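Local coordinates for peptidoglycan DD-endopeptidase ShyB (Vibrio cholerae, PDB 2GU1), which cleaves the peptide cross-links between peptidoglycan strands as a zinc-dependent DD-endopeptidase, probably to let new glycan be inserted as the cell wall expands, at residues D146-G158 and N164-K176. Numbering follows the deposited sequence.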
# COMPACT_ATOMS: atom_id res chain seq x y z
N ASP A 146 -30.71 -5.40 -16.70
CA ASP A 146 -30.23 -5.02 -15.37
C ASP A 146 -29.24 -3.86 -15.49
O ASP A 146 -28.56 -3.71 -16.50
CB ASP A 146 -29.56 -6.22 -14.68
CG ASP A 146 -30.57 -7.27 -14.21
OD1 ASP A 146 -30.15 -8.38 -13.82
OD2 ASP A 146 -31.78 -6.97 -14.20
N ARG A 147 -29.18 -3.02 -14.45
CA ARG A 147 -28.27 -1.89 -14.45
C ARG A 147 -27.52 -1.77 -13.12
O ARG A 147 -27.82 -2.47 -12.16
CB ARG A 147 -29.02 -0.59 -14.76
CG ARG A 147 -30.34 -0.42 -14.04
CD ARG A 147 -31.09 0.79 -14.59
NE ARG A 147 -32.36 1.03 -13.92
CZ ARG A 147 -33.20 2.01 -14.25
NH1 ARG A 147 -32.91 2.84 -15.23
NH2 ARG A 147 -34.34 2.16 -13.58
N PHE A 148 -26.52 -0.89 -13.10
CA PHE A 148 -25.68 -0.66 -11.92
C PHE A 148 -25.36 0.83 -11.73
O PHE A 148 -25.42 1.62 -12.68
CB PHE A 148 -24.36 -1.43 -12.07
CG PHE A 148 -23.55 -1.03 -13.28
CD1 PHE A 148 -22.71 0.08 -13.25
CD2 PHE A 148 -23.68 -1.74 -14.47
CE1 PHE A 148 -22.01 0.48 -14.39
CE2 PHE A 148 -22.98 -1.35 -15.61
CZ PHE A 148 -22.15 -0.24 -15.57
N ASP A 149 -25.02 1.20 -10.50
CA ASP A 149 -24.67 2.58 -10.15
C ASP A 149 -23.52 2.49 -9.16
O ASP A 149 -23.67 1.86 -8.12
CB ASP A 149 -25.85 3.30 -9.49
CG ASP A 149 -27.04 3.45 -10.43
OD1 ASP A 149 -26.93 4.21 -11.42
OD2 ASP A 149 -28.10 2.83 -10.17
N ILE A 150 -22.40 3.12 -9.47
CA ILE A 150 -21.22 3.11 -8.62
C ILE A 150 -20.89 4.52 -8.17
O ILE A 150 -20.65 5.40 -9.00
CB ILE A 150 -20.00 2.58 -9.38
CG1 ILE A 150 -20.36 1.28 -10.11
CG2 ILE A 150 -18.83 2.36 -8.41
CD1 ILE A 150 -20.86 0.15 -9.20
N LEU A 151 -20.88 4.76 -6.86
CA LEU A 151 -20.54 6.10 -6.35
C LEU A 151 -19.05 6.13 -6.00
O LEU A 151 -18.59 5.37 -5.15
CB LEU A 151 -21.37 6.46 -5.12
CG LEU A 151 -21.04 7.86 -4.59
CD1 LEU A 151 -21.56 8.89 -5.59
CD2 LEU A 151 -21.68 8.10 -3.23
N VAL A 152 -18.31 7.01 -6.67
CA VAL A 152 -16.88 7.15 -6.44
C VAL A 152 -16.54 8.57 -5.97
O VAL A 152 -17.19 9.54 -6.35
CB VAL A 152 -16.08 6.86 -7.74
CG1 VAL A 152 -14.58 7.06 -7.52
CG2 VAL A 152 -16.36 5.44 -8.21
N LYS A 153 -15.52 8.67 -5.13
CA LYS A 153 -15.04 9.95 -4.64
C LYS A 153 -13.72 10.16 -5.35
O LYS A 153 -12.86 9.28 -5.33
CB LYS A 153 -14.81 9.91 -3.13
CG LYS A 153 -16.06 10.10 -2.30
CD LYS A 153 -15.72 10.28 -0.83
CE LYS A 153 -16.94 10.76 -0.04
NZ LYS A 153 -17.42 12.08 -0.55
N GLN A 154 -13.57 11.31 -5.99
CA GLN A 154 -12.34 11.63 -6.71
C GLN A 154 -11.69 12.86 -6.09
O GLN A 154 -12.35 13.87 -5.89
CB GLN A 154 -12.63 11.90 -8.19
CG GLN A 154 -12.86 10.67 -9.03
CD GLN A 154 -13.21 11.02 -10.46
OE1 GLN A 154 -13.08 10.19 -11.37
NE2 GLN A 154 -13.66 12.25 -10.67
N GLN A 155 -10.40 12.76 -5.80
CA GLN A 155 -9.70 13.89 -5.21
C GLN A 155 -9.14 14.79 -6.30
O GLN A 155 -8.57 14.33 -7.29
CB GLN A 155 -8.57 13.40 -4.30
CG GLN A 155 -7.77 14.50 -3.62
CD GLN A 155 -6.69 13.95 -2.72
OE1 GLN A 155 -6.03 12.97 -3.06
NE2 GLN A 155 -6.49 14.57 -1.56
N TYR A 156 -9.34 16.09 -6.11
CA TYR A 156 -8.85 17.10 -7.04
C TYR A 156 -8.01 18.11 -6.27
O TYR A 156 -8.08 18.19 -5.05
CB TYR A 156 -10.02 17.84 -7.70
CG TYR A 156 -10.48 17.22 -9.00
CD1 TYR A 156 -11.02 15.93 -9.03
CD2 TYR A 156 -10.35 17.91 -10.21
CE1 TYR A 156 -11.42 15.35 -10.24
CE2 TYR A 156 -10.75 17.34 -11.42
CZ TYR A 156 -11.28 16.06 -11.42
OH TYR A 156 -11.68 15.49 -12.61
N LEU A 157 -7.20 18.85 -7.01
CA LEU A 157 -6.39 19.92 -6.45
C LEU A 157 -6.75 21.06 -7.38
O LEU A 157 -6.33 21.08 -8.53
CB LEU A 157 -4.90 19.61 -6.56
CG LEU A 157 -4.04 20.72 -5.95
CD1 LEU A 157 -4.43 20.94 -4.49
CD2 LEU A 157 -2.57 20.35 -6.06
N GLY A 158 -7.53 22.00 -6.88
CA GLY A 158 -7.95 23.08 -7.74
C GLY A 158 -8.76 22.44 -8.85
O GLY A 158 -9.75 21.75 -8.58
N ASN A 164 -6.23 10.22 -7.41
CA ASN A 164 -6.64 9.49 -6.23
C ASN A 164 -8.16 9.37 -6.24
O ASN A 164 -8.86 10.34 -6.52
CB ASN A 164 -6.18 10.24 -4.96
CG ASN A 164 -4.67 10.19 -4.76
OD1 ASN A 164 -4.10 11.04 -4.08
ND2 ASN A 164 -4.03 9.18 -5.34
N SER A 165 -8.67 8.17 -5.96
CA SER A 165 -10.12 7.94 -5.95
C SER A 165 -10.46 6.76 -5.06
O SER A 165 -9.59 5.95 -4.73
CB SER A 165 -10.63 7.64 -7.35
OG SER A 165 -10.16 6.37 -7.77
N GLU A 166 -11.73 6.66 -4.68
CA GLU A 166 -12.20 5.57 -3.83
C GLU A 166 -13.68 5.30 -4.06
O GLU A 166 -14.49 6.23 -4.11
CB GLU A 166 -11.96 5.90 -2.35
CG GLU A 166 -12.20 4.72 -1.41
CD GLU A 166 -11.81 5.00 0.02
OE1 GLU A 166 -12.62 5.60 0.76
OE2 GLU A 166 -10.68 4.64 0.40
N ILE A 167 -14.02 4.03 -4.25
CA ILE A 167 -15.41 3.64 -4.45
C ILE A 167 -16.07 3.65 -3.08
O ILE A 167 -15.56 3.04 -2.14
CB ILE A 167 -15.50 2.21 -5.04
CG1 ILE A 167 -14.68 2.14 -6.33
CG2 ILE A 167 -16.96 1.83 -5.25
CD1 ILE A 167 -14.81 0.80 -7.07
N LYS A 168 -17.22 4.32 -2.98
CA LYS A 168 -17.92 4.41 -1.71
C LYS A 168 -19.19 3.58 -1.64
O LYS A 168 -19.59 3.13 -0.57
CB LYS A 168 -18.26 5.88 -1.40
CG LYS A 168 -17.06 6.82 -1.47
CD LYS A 168 -15.80 6.18 -0.86
CE LYS A 168 -15.38 6.81 0.47
NZ LYS A 168 -16.41 6.71 1.53
N ALA A 169 -19.83 3.37 -2.79
CA ALA A 169 -21.05 2.60 -2.83
C ALA A 169 -21.19 1.85 -4.15
O ALA A 169 -20.75 2.32 -5.21
CB ALA A 169 -22.26 3.52 -2.62
N ILE A 170 -21.83 0.69 -4.08
CA ILE A 170 -22.04 -0.17 -5.24
C ILE A 170 -23.47 -0.67 -5.18
O ILE A 170 -23.90 -1.22 -4.16
CB ILE A 170 -21.08 -1.39 -5.18
CG1 ILE A 170 -19.62 -0.92 -5.22
CG2 ILE A 170 -21.38 -2.36 -6.31
CD1 ILE A 170 -18.61 -2.04 -5.03
N SER A 171 -24.24 -0.46 -6.24
CA SER A 171 -25.61 -0.94 -6.24
C SER A 171 -26.01 -1.48 -7.60
O SER A 171 -25.73 -0.86 -8.63
CB SER A 171 -26.57 0.18 -5.83
OG SER A 171 -26.79 1.07 -6.91
N PHE A 172 -26.65 -2.65 -7.60
CA PHE A 172 -27.10 -3.27 -8.83
C PHE A 172 -28.62 -3.38 -8.85
O PHE A 172 -29.23 -3.85 -7.90
CB PHE A 172 -26.50 -4.68 -8.99
CG PHE A 172 -25.05 -4.69 -9.40
CD1 PHE A 172 -24.04 -4.48 -8.48
CD2 PHE A 172 -24.70 -4.90 -10.73
CE1 PHE A 172 -22.69 -4.49 -8.86
CE2 PHE A 172 -23.36 -4.92 -11.13
CZ PHE A 172 -22.36 -4.71 -10.19
N LYS A 173 -29.22 -2.92 -9.94
CA LYS A 173 -30.66 -3.00 -10.10
C LYS A 173 -30.87 -4.28 -10.90
O LYS A 173 -30.79 -4.28 -12.12
CB LYS A 173 -31.18 -1.79 -10.88
CG LYS A 173 -30.48 -0.47 -10.56
CD LYS A 173 -30.37 -0.17 -9.06
CE LYS A 173 -31.74 0.01 -8.39
NZ LYS A 173 -32.55 -1.24 -8.39
N LEU A 174 -31.10 -5.39 -10.19
CA LEU A 174 -31.29 -6.69 -10.82
C LEU A 174 -32.73 -7.16 -10.88
O LEU A 174 -33.53 -6.86 -9.99
CB LEU A 174 -30.46 -7.75 -10.08
CG LEU A 174 -28.97 -7.92 -10.38
CD1 LEU A 174 -28.34 -6.61 -10.81
CD2 LEU A 174 -28.29 -8.48 -9.14
N ALA A 175 -33.05 -7.91 -11.93
CA ALA A 175 -34.39 -8.45 -12.08
C ALA A 175 -34.53 -9.57 -11.05
O ALA A 175 -35.61 -9.81 -10.52
CB ALA A 175 -34.57 -9.00 -13.49
N LYS A 176 -33.41 -10.24 -10.76
CA LYS A 176 -33.38 -11.34 -9.81
C LYS A 176 -33.12 -10.89 -8.37
O LYS A 176 -32.69 -11.69 -7.54
CB LYS A 176 -32.32 -12.36 -10.24
CG LYS A 176 -32.45 -12.80 -11.70
CD LYS A 176 -31.36 -13.77 -12.13
CE LYS A 176 -31.48 -15.11 -11.43
NZ LYS A 176 -30.50 -16.10 -11.96
O HOH W 1 -24.46 3.16 -5.61
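F148 and F172, a non-hydrogen-bonded pair, open the apolar face of a long antiparallel beta hairpin that forms the second and third strands of the five-stranded antiparallel sheet in the Csd3 second domain. CB of F148 sits over one face of the F172 ring, a CH-pi contact 4.0 Å from the ring centroid and displaced toward its rim. With CG wedged between the backbone N and the carbonyl carbon (chi1 60°), the F148 ring swings away from the partner strand; both rings meet F111 edge-to-face. Farther along this face the two branches of I150 divide their work: CD1 lies beside CG2 of I170, whereas CG2 reaches CG2 of I167 at 3.7 Å. V152 CG2 then packs on I167 CG1, and helix 122-132 covers I150 and I167.

Between L151 and V152 the register slips by one residue in a classic beta bulge. The carbonyl of L151 takes a nearly straight bond from K168 N (2.8 Å, 168° at the hydrogen) and a weak one from A169 N. Regular two-bond pairs flank it, R147 with K173 and D149 with S171 to one side and K153 with E166 to the other.

The opposite face is more polar. The extra residue, K168, folds its chain against K153, CG to CG at 3.5 Å, so the lysines touch through methylenes while their ammonium groups stay apart; K153 NZ pairs with E100. K173 likewise lays its CG on that of R147 and sends NZ to D178, and D149 OD1 bonds S104. Just past the end of strand 164-173, the D146 carboxylate lies across L174, and OD2 accepts a weak, bent hydrogen bond from A175 N at 2.8 Å.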